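Local coordinates for protein FMN reductase (NADPH) (Bacillus subtilis, PDB 3N2S) that uses NADPH to reduce flavin mononucleotide and also reduces nitroaromatic compounds, quinones and azo dyes, at residues A[28-33]-A[123-128]; A[32-37]-A[115-120]. One frame throughout, in Å; residues are numbered along the deposited sequence.

Overall arrangement
Both contacts join the same two helices, 24-35 and 104-127, at successive levels, and share K32 and S33; their centres are about 9 Å apart. Contact 1 (28-33 with 123-128) pairs the middle of helix 24-35 with the end of helix 104-127, above strands 131-135 and 155-164. Contact 2 (32-37 with 115-120) lies further on along helix 24-35 and further back along helix 104-127, where the backbones come much closer. The flavin belongs to this second level: the side chain of L116 is about 3 Å from a bound FMN, whereas that of S33 is about 13 Å from one. Both contacts also touch the second subunit of the homodimer.

Contact 1 of 2, residues A[28-33]-A[123-128]; sequences DTLVKS and IAAESM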
ATOM      1  N   ASP A  28      19.809  -0.754   6.621  1.00 15.30           N
ATOM      2  CA  ASP A  28      20.088   0.044   5.435  1.00 16.11           C
ATOM      3  C   ASP A  28      19.460  -0.563   4.169  1.00 19.09           C
ATOM      4  O   ASP A  28      18.790   0.152   3.424  1.00 18.75           O
ATOM      5  CB  ASP A  28      21.598   0.252   5.254  1.00 18.33           C
ATOM      6  CG  ASP A  28      21.901   1.177   4.110  1.00 24.77           C
ATOM      7  OD1 ASP A  28      21.669   2.386   4.261  1.00 24.12           O
ATOM      8  OD2 ASP A  28      22.304   0.677   3.041  1.00 31.44           O
ATOM      9  N   THR A  29      19.645  -1.873   3.960  1.00 15.99           N
ATOM     10  CA  THR A  29      19.120  -2.612   2.801  1.00 15.62           C
ATOM     11  C   THR A  29      17.576  -2.568   2.798  1.00 18.25           C
ATOM     12  O   THR A  29      16.986  -2.314   1.751  1.00 16.54           O
ATOM     13  CB  THR A  29      19.686  -4.038   2.798  1.00 21.97           C
ATOM     14  OG1 THR A  29      21.097  -3.959   2.644  1.00 26.01           O
ATOM     15  CG2 THR A  29      19.112  -4.908   1.698  1.00 20.47           C
ATOM     16  N   LEU A  30      16.950  -2.776   3.976  1.00 15.11           N
ATOM     17  CA  LEU A  30      15.493  -2.739   4.139  1.00 14.69           C
ATOM     18  C   LEU A  30      14.915  -1.366   3.776  1.00 17.50           C
ATOM     19  O   LEU A  30      13.933  -1.295   3.034  1.00 17.99           O
ATOM     20  CB  LEU A  30      15.100  -3.138   5.569  1.00 13.90           C
ATOM     21  CG  LEU A  30      15.313  -4.601   5.948  1.00 18.57           C
ATOM     22  CD1 LEU A  30      14.973  -4.835   7.384  1.00 17.79           C
ATOM     23  CD2 LEU A  30      14.542  -5.530   5.036  1.00 20.90           C
ATOM     24  N   VAL A  31      15.547  -0.287   4.264  1.00 14.28           N
ATOM     25  CA  VAL A  31      15.134   1.092   3.979  1.00 13.80           C
ATOM     26  C   VAL A  31      15.278   1.407   2.473  1.00 16.66           C
ATOM     27  O   VAL A  31      14.330   1.898   1.863  1.00 16.56           O
ATOM     28  CB  VAL A  31      15.846   2.129   4.891  1.00 17.51           C
ATOM     29  CG1 VAL A  31      15.547   3.565   4.441  1.00 17.20           C
ATOM     30  CG2 VAL A  31      15.453   1.928   6.358  1.00 16.66           C
ATOM     31  N   LYS A  32      16.437   1.102   1.879  1.00 14.01           N
ATOM     32  CA  LYS A  32      16.665   1.310   0.433  1.00 14.31           C
ATOM     33  C   LYS A  32      15.647   0.524  -0.405  1.00 14.88           C
ATOM     34  O   LYS A  32      15.164   1.030  -1.417  1.00 13.25           O
ATOM     35  CB  LYS A  32      18.106   0.909   0.023  1.00 16.20           C
ATOM     36  CG  LYS A  32      19.178   1.888   0.523  1.00 34.74           C
ATOM     37  CD  LYS A  32      20.600   1.384   0.251  1.00 51.17           C
ATOM     38  CE  LYS A  32      20.974   1.282  -1.209  1.00 68.49           C
ATOM     39  NZ  LYS A  32      22.191   0.449  -1.406  1.00 78.60           N
ATOM     40  N   SER A  33      15.341  -0.716   0.012  1.00 11.38           N
ATOM     41  CA  SER A  33      14.365  -1.558  -0.682  1.00 11.16           C
ATOM     42  C   SER A  33      12.987  -0.909  -0.654  1.00 15.10           C
ATOM     43  O   SER A  33      12.322  -0.836  -1.690  1.00 15.53           O
ATOM     44  CB  SER A  33      14.304  -2.943  -0.048  1.00 14.16           C
ATOM     45  OG  SER A  33      15.519  -3.637  -0.284  1.00 20.87           O
ATOM     46  N   ILE A 123       9.127  -7.906   1.564  1.00 12.87           N
ATOM     47  CA  ILE A 123       9.683  -8.894   0.608  1.00 14.08           C
ATOM     48  C   ILE A 123      11.211  -8.963   0.748  1.00 18.87           C
ATOM     49  O   ILE A 123      11.784 -10.065   0.754  1.00 17.81           O
ATOM     50  CB  ILE A 123       9.236  -8.615  -0.837  1.00 17.59           C
ATOM     51  CG1 ILE A 123       7.696  -8.691  -0.988  1.00 18.30           C
ATOM     52  CG2 ILE A 123       9.908  -9.570  -1.840  1.00 17.29           C
ATOM     53  CD1 ILE A 123       7.258  -7.709  -2.161  1.00 29.35           C
ATOM     54  N   ALA A 124      11.863  -7.799   0.859  1.00 15.36           N
ATOM     55  CA  ALA A 124      13.322  -7.765   1.053  1.00 15.35           C
ATOM     56  C   ALA A 124      13.699  -8.531   2.332  1.00 19.80           C
ATOM     57  O   ALA A 124      14.583  -9.390   2.273  1.00 20.07           O
ATOM     58  CB  ALA A 124      13.808  -6.331   1.122  1.00 15.75           C
ATOM     59  N   ALA A 125      12.985  -8.292   3.460  1.00 15.16           N
ATOM     60  CA  ALA A 125      13.270  -8.976   4.737  1.00 15.01           C
ATOM     61  C   ALA A 125      13.076 -10.485   4.632  1.00 17.36           C
ATOM     62  O   ALA A 125      13.962 -11.257   5.030  1.00 15.29           O
ATOM     63  CB  ALA A 125      12.414  -8.407   5.860  1.00 15.91           C
ATOM     64  N   GLU A 126      11.953 -10.901   4.036  1.00 13.48           N
ATOM     65  CA  GLU A 126      11.634 -12.315   3.830  1.00 13.77           C
ATOM     66  C   GLU A 126      12.643 -13.028   2.933  1.00 19.00           C
ATOM     67  O   GLU A 126      12.979 -14.178   3.205  1.00 17.60           O
ATOM     68  CB  GLU A 126      10.190 -12.485   3.339  1.00 15.09           C
ATOM     69  CG  GLU A 126       9.233 -12.127   4.466  1.00 15.41           C
ATOM     70  CD  GLU A 126       7.760 -12.132   4.129  1.00 23.81           C
ATOM     71  OE1 GLU A 126       7.380 -11.715   3.012  1.00 19.70           O
ATOM     72  OE2 GLU A 126       6.974 -12.484   5.032  1.00 17.34           O
ATOM     73  N   SER A 127      13.175 -12.332   1.904  1.00 18.43           N
ATOM     74  CA  SER A 127      14.197 -12.901   1.009  1.00 19.55           C
ATOM     75  C   SER A 127      15.522 -13.180   1.767  1.00 26.69           C
ATOM     76  O   SER A 127      16.283 -14.062   1.357  1.00 25.27           O
ATOM     77  CB  SER A 127      14.453 -11.976  -0.175  1.00 20.82           C
ATOM     78  OG  SER A 127      15.226 -10.842   0.186  1.00 23.67           O
HETATM   79  N   MSE A 128      15.772 -12.447   2.878  1.00 25.84           N
HETATM   80  CA  MSE A 128      16.972 -12.599   3.714  1.00 28.23           C
HETATM   81  C   MSE A 128      16.800 -13.693   4.776  1.00 28.51           C
HETATM   82  O   MSE A 128      17.719 -13.940   5.550  1.00 29.28           O
HETATM   83  CB  MSE A 128      17.307 -11.272   4.423  1.00 32.18           C
HETATM   84  CG  MSE A 128      17.747 -10.151   3.491  1.00 42.62           C
HETATM   85 SE   MSE A 128      17.908  -8.497   4.514  1.00 54.92          SE
HETATM   86  CE  MSE A 128      16.936  -7.334   3.460  1.00 51.47           C
TER
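L30 drives one branch, CD2, into the groove between A125 and M128. The two helices run broadly antiparallel, at 142°, with axes 9.6 Å apart. L30 CD2 sits 3.7 Å from A125 CB and only 3.4 Å from CE of M128, a selenomethionine; the latter pair is tighter than ordinary van der Waals contact. Because L30 CG stands anti to the carbonyl carbon (chi1 -70°), the end of the side chain comes nearer to helix 104-127 than its CB direction suggests. V163 of strand 155-164 touches both L30 and A125, so this tight side belongs to the core over the sheet.

S33 and A124 continue the close part: S33 OG lies 3.5 Å from A124 CB without bonding to it. The hydroxyl instead gives its proton to T29 O, 2.8 Å from S33 OG, standing above the carbonyl plane, while S33 N binds the same oxygen from the opposite face. With an alanine here OG is gone, and T29 O, left with the backbone donor alone, would probably be less firmly held, while A124 CB would lose part of its neighbour.

The more open side is formed by T29 and M128, both partly exposed. T29 CG2 meets M128 CE at 3.7 Å, the two side chains crossing at a slant, and T29 OG1 turns back to E25 O. S127 OG closes on A124 O at 2.6 Å, and I5 of the second subunit packs on S127 and M128.

No hydrogen bond passes between the two segments. Each serine hydroxyl bonds to a backbone carbonyl of its own segment, so the joining is mostly by methyl groups and the pair depends on shape complementarity rather than on directed polar bonds.

Contact 2 of 2, residues A[32-37]-A[115-120]; sequences KSAQAA and ALAAQN
S33 meets N120 through its backbone carbonyl: N120 CB lies 3.3 Å from S33 O, and N120 OD1 comes to 3.0 Å from the same oxygen. Both oxygens are acceptors, so as modelled this approach is no hydrogen bond. N120 chi1 (-106°) lies well away from a staggered value, and its ND2 makes a weak hydrogen bond to Q119 OE1 of the second subunit. The S33 hydroxyl takes no part, being engaged as in contact 1.

One residue on, A34 lies alongside A117, their CA atoms 4.1 Å apart. With nothing larger than a methyl on either residue, the backbones can touch. A34 CA approaches A117 O at 3.2 Å, and in return A117 CA lies 3.4 Å from A34 O, a reciprocal pair of CA-H...O contacts with angles at the hydrogen of 134° and 138°. On the flank, I48 of strand 46-51 packs on A34, and Y46 of the same strand on A117.

After Q35, whose carbonyl accepts a hydrogen bond from R175 of the second subunit, the chain turns in toward helix 104-127. A37 then points its methyl at that helix: A37 CB lies 3.5 Å from N120 OD1 and 3.9 Å from L116 CB. The L116 side chain also touches FMN. A37 O also accepts from R175 of the second subunit.

Close packing through alanines thus brings the end of helix 24-35, and residues S38, T39 and S40, which follow, beside L116. L116 and those three residues line the FMN pocket, and R175 is itself a flavin-pocket residue. This is the architecture of the nitroreductase fold, a homodimer whose flavin sites are built from both subunits at their interface.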
ATOM      1  N   LYS A  32      16.437   1.102   1.879  1.00 14.01           N
ATOM      2  CA  LYS A  32      16.665   1.310   0.433  1.00 14.31           C
ATOM      3  C   LYS A  32      15.647   0.524  -0.405  1.00 14.88           C
ATOM      4  O   LYS A  32      15.164   1.030  -1.417  1.00 13.25           O
ATOM      5  CB  LYS A  32      18.106   0.909   0.023  1.00 16.20           C
ATOM      6  CG  LYS A  32      19.178   1.888   0.523  1.00 34.74           C
ATOM      7  CD  LYS A  32      20.600   1.384   0.251  1.00 51.17           C
ATOM      8  CE  LYS A  32      20.974   1.282  -1.209  1.00 68.49           C
ATOM      9  NZ  LYS A  32      22.191   0.449  -1.406  1.00 78.60           N
ATOM     10  N   SER A  33      15.341  -0.716   0.012  1.00 11.38           N
ATOM     11  CA  SER A  33      14.365  -1.558  -0.682  1.00 11.16           C
ATOM     12  C   SER A  33      12.987  -0.909  -0.654  1.00 15.10           C
ATOM     13  O   SER A  33      12.322  -0.836  -1.690  1.00 15.53           O
ATOM     14  CB  SER A  33      14.304  -2.943  -0.048  1.00 14.16           C
ATOM     15  OG  SER A  33      15.519  -3.637  -0.284  1.00 20.87           O
ATOM     16  N   ALA A  34      12.583  -0.404   0.518  1.00 13.88           N
ATOM     17  CA  ALA A  34      11.320   0.316   0.724  1.00 13.64           C
ATOM     18  C   ALA A  34      11.262   1.519  -0.222  1.00 15.15           C
ATOM     19  O   ALA A  34      10.300   1.668  -0.969  1.00 12.43           O
ATOM     20  CB  ALA A  34      11.226   0.792   2.175  1.00 14.18           C
ATOM     21  N   GLN A  35      12.337   2.354  -0.225  1.00 12.23           N
ATOM     22  CA  GLN A  35      12.394   3.551  -1.055  1.00 11.89           C
ATOM     23  C   GLN A  35      12.293   3.290  -2.546  1.00 15.61           C
ATOM     24  O   GLN A  35      11.800   4.150  -3.266  1.00 16.99           O
ATOM     25  CB  GLN A  35      13.669   4.363  -0.755  1.00 13.38           C
ATOM     26  CG  GLN A  35      13.706   4.970   0.638  1.00 18.62           C
ATOM     27  CD  GLN A  35      14.851   5.930   0.713  1.00 21.54           C
ATOM     28  OE1 GLN A  35      14.715   7.117   0.386  1.00 19.99           O
ATOM     29  NE2 GLN A  35      15.974   5.436   1.193  1.00 14.45           N
ATOM     30  N   ALA A  36      12.744   2.108  -3.010  1.00 13.02           N
ATOM     31  CA  ALA A  36      12.761   1.731  -4.430  1.00 11.97           C
ATOM     32  C   ALA A  36      11.369   1.528  -5.037  1.00 15.55           C
ATOM     33  O   ALA A  36      11.246   1.447  -6.252  1.00 15.12           O
ATOM     34  CB  ALA A  36      13.603   0.472  -4.613  1.00 12.59           C
ATOM     35  N   ALA A  37      10.314   1.453  -4.201  1.00 12.92           N
ATOM     36  CA  ALA A  37       8.938   1.274  -4.687  1.00 11.69           C
ATOM     37  C   ALA A  37       8.512   2.464  -5.541  1.00 13.46           C
ATOM     38  O   ALA A  37       9.002   3.580  -5.353  1.00 12.97           O
ATOM     39  CB  ALA A  37       7.973   1.130  -3.498  1.00 12.44           C
ATOM     40  N   ALA A 115       2.397   2.277   1.906  1.00  9.04           N
ATOM     41  CA  ALA A 115       2.121   0.826   1.838  1.00 10.24           C
ATOM     42  C   ALA A 115       3.013   0.129   0.792  1.00 13.59           C
ATOM     43  O   ALA A 115       3.544  -0.945   1.084  1.00 13.69           O
ATOM     44  CB  ALA A 115       0.649   0.576   1.535  1.00 10.46           C
ATOM     45  N   LEU A 116       3.220   0.745  -0.395  1.00  8.99           N
ATOM     46  CA  LEU A 116       4.102   0.120  -1.409  1.00  9.26           C
ATOM     47  C   LEU A 116       5.521   0.001  -0.862  1.00 13.14           C
ATOM     48  O   LEU A 116       6.157  -1.041  -1.038  1.00 12.07           O
ATOM     49  CB  LEU A 116       4.122   0.907  -2.742  1.00  9.30           C
ATOM     50  CG  LEU A 116       2.794   1.197  -3.444  1.00 14.37           C
ATOM     51  CD1 LEU A 116       3.029   1.946  -4.758  1.00 14.17           C
ATOM     52  CD2 LEU A 116       1.968  -0.039  -3.673  1.00 12.96           C
ATOM     53  N   ALA A 117       5.996   1.057  -0.161  1.00  9.47           N
ATOM     54  CA  ALA A 117       7.334   1.034   0.455  1.00 10.20           C
ATOM     55  C   ALA A 117       7.421  -0.097   1.517  1.00 13.26           C
ATOM     56  O   ALA A 117       8.418  -0.835   1.554  1.00 11.74           O
ATOM     57  CB  ALA A 117       7.625   2.389   1.100  1.00 10.47           C
ATOM     58  N   ALA A 118       6.383  -0.232   2.375  1.00  9.90           N
ATOM     59  CA  ALA A 118       6.362  -1.260   3.418  1.00  9.91           C
ATOM     60  C   ALA A 118       6.399  -2.659   2.847  1.00 12.18           C
ATOM     61  O   ALA A 118       7.070  -3.528   3.412  1.00 11.09           O
ATOM     62  CB  ALA A 118       5.145  -1.090   4.321  1.00 10.06           C
ATOM     63  N   GLN A 119       5.645  -2.892   1.762  1.00 10.18           N
ATOM     64  CA  GLN A 119       5.626  -4.221   1.155  1.00  9.76           C
ATOM     65  C   GLN A 119       6.951  -4.583   0.479  1.00 13.50           C
ATOM     66  O   GLN A 119       7.350  -5.748   0.532  1.00 12.87           O
ATOM     67  CB  GLN A 119       4.384  -4.465   0.287  1.00  9.75           C
ATOM     68  CG  GLN A 119       4.213  -5.939  -0.129  1.00 13.41           C
ATOM     69  CD  GLN A 119       4.227  -6.995   0.971  1.00 15.92           C
ATOM     70  OE1 GLN A 119       4.664  -8.136   0.754  1.00 16.99           O
ATOM     71  NE2 GLN A 119       3.788  -6.676   2.173  1.00  9.00           N
ATOM     72  N   ASN A 120       7.655  -3.585  -0.082  1.00 11.80           N
ATOM     73  CA  ASN A 120       9.006  -3.793  -0.621  1.00 12.30           C
ATOM     74  C   ASN A 120       9.940  -4.192   0.525  1.00 16.06           C
ATOM     75  O   ASN A 120      10.731  -5.133   0.380  1.00 17.39           O
ATOM     76  CB  ASN A 120       9.529  -2.523  -1.281  1.00 11.17           C
ATOM     77  CG  ASN A 120       9.531  -2.577  -2.789  1.00 15.84           C
ATOM     78  OD1 ASN A 120      10.027  -1.678  -3.461  1.00 17.55           O
ATOM     79  ND2 ASN A 120       8.973  -3.621  -3.349  1.00  7.74           N
TER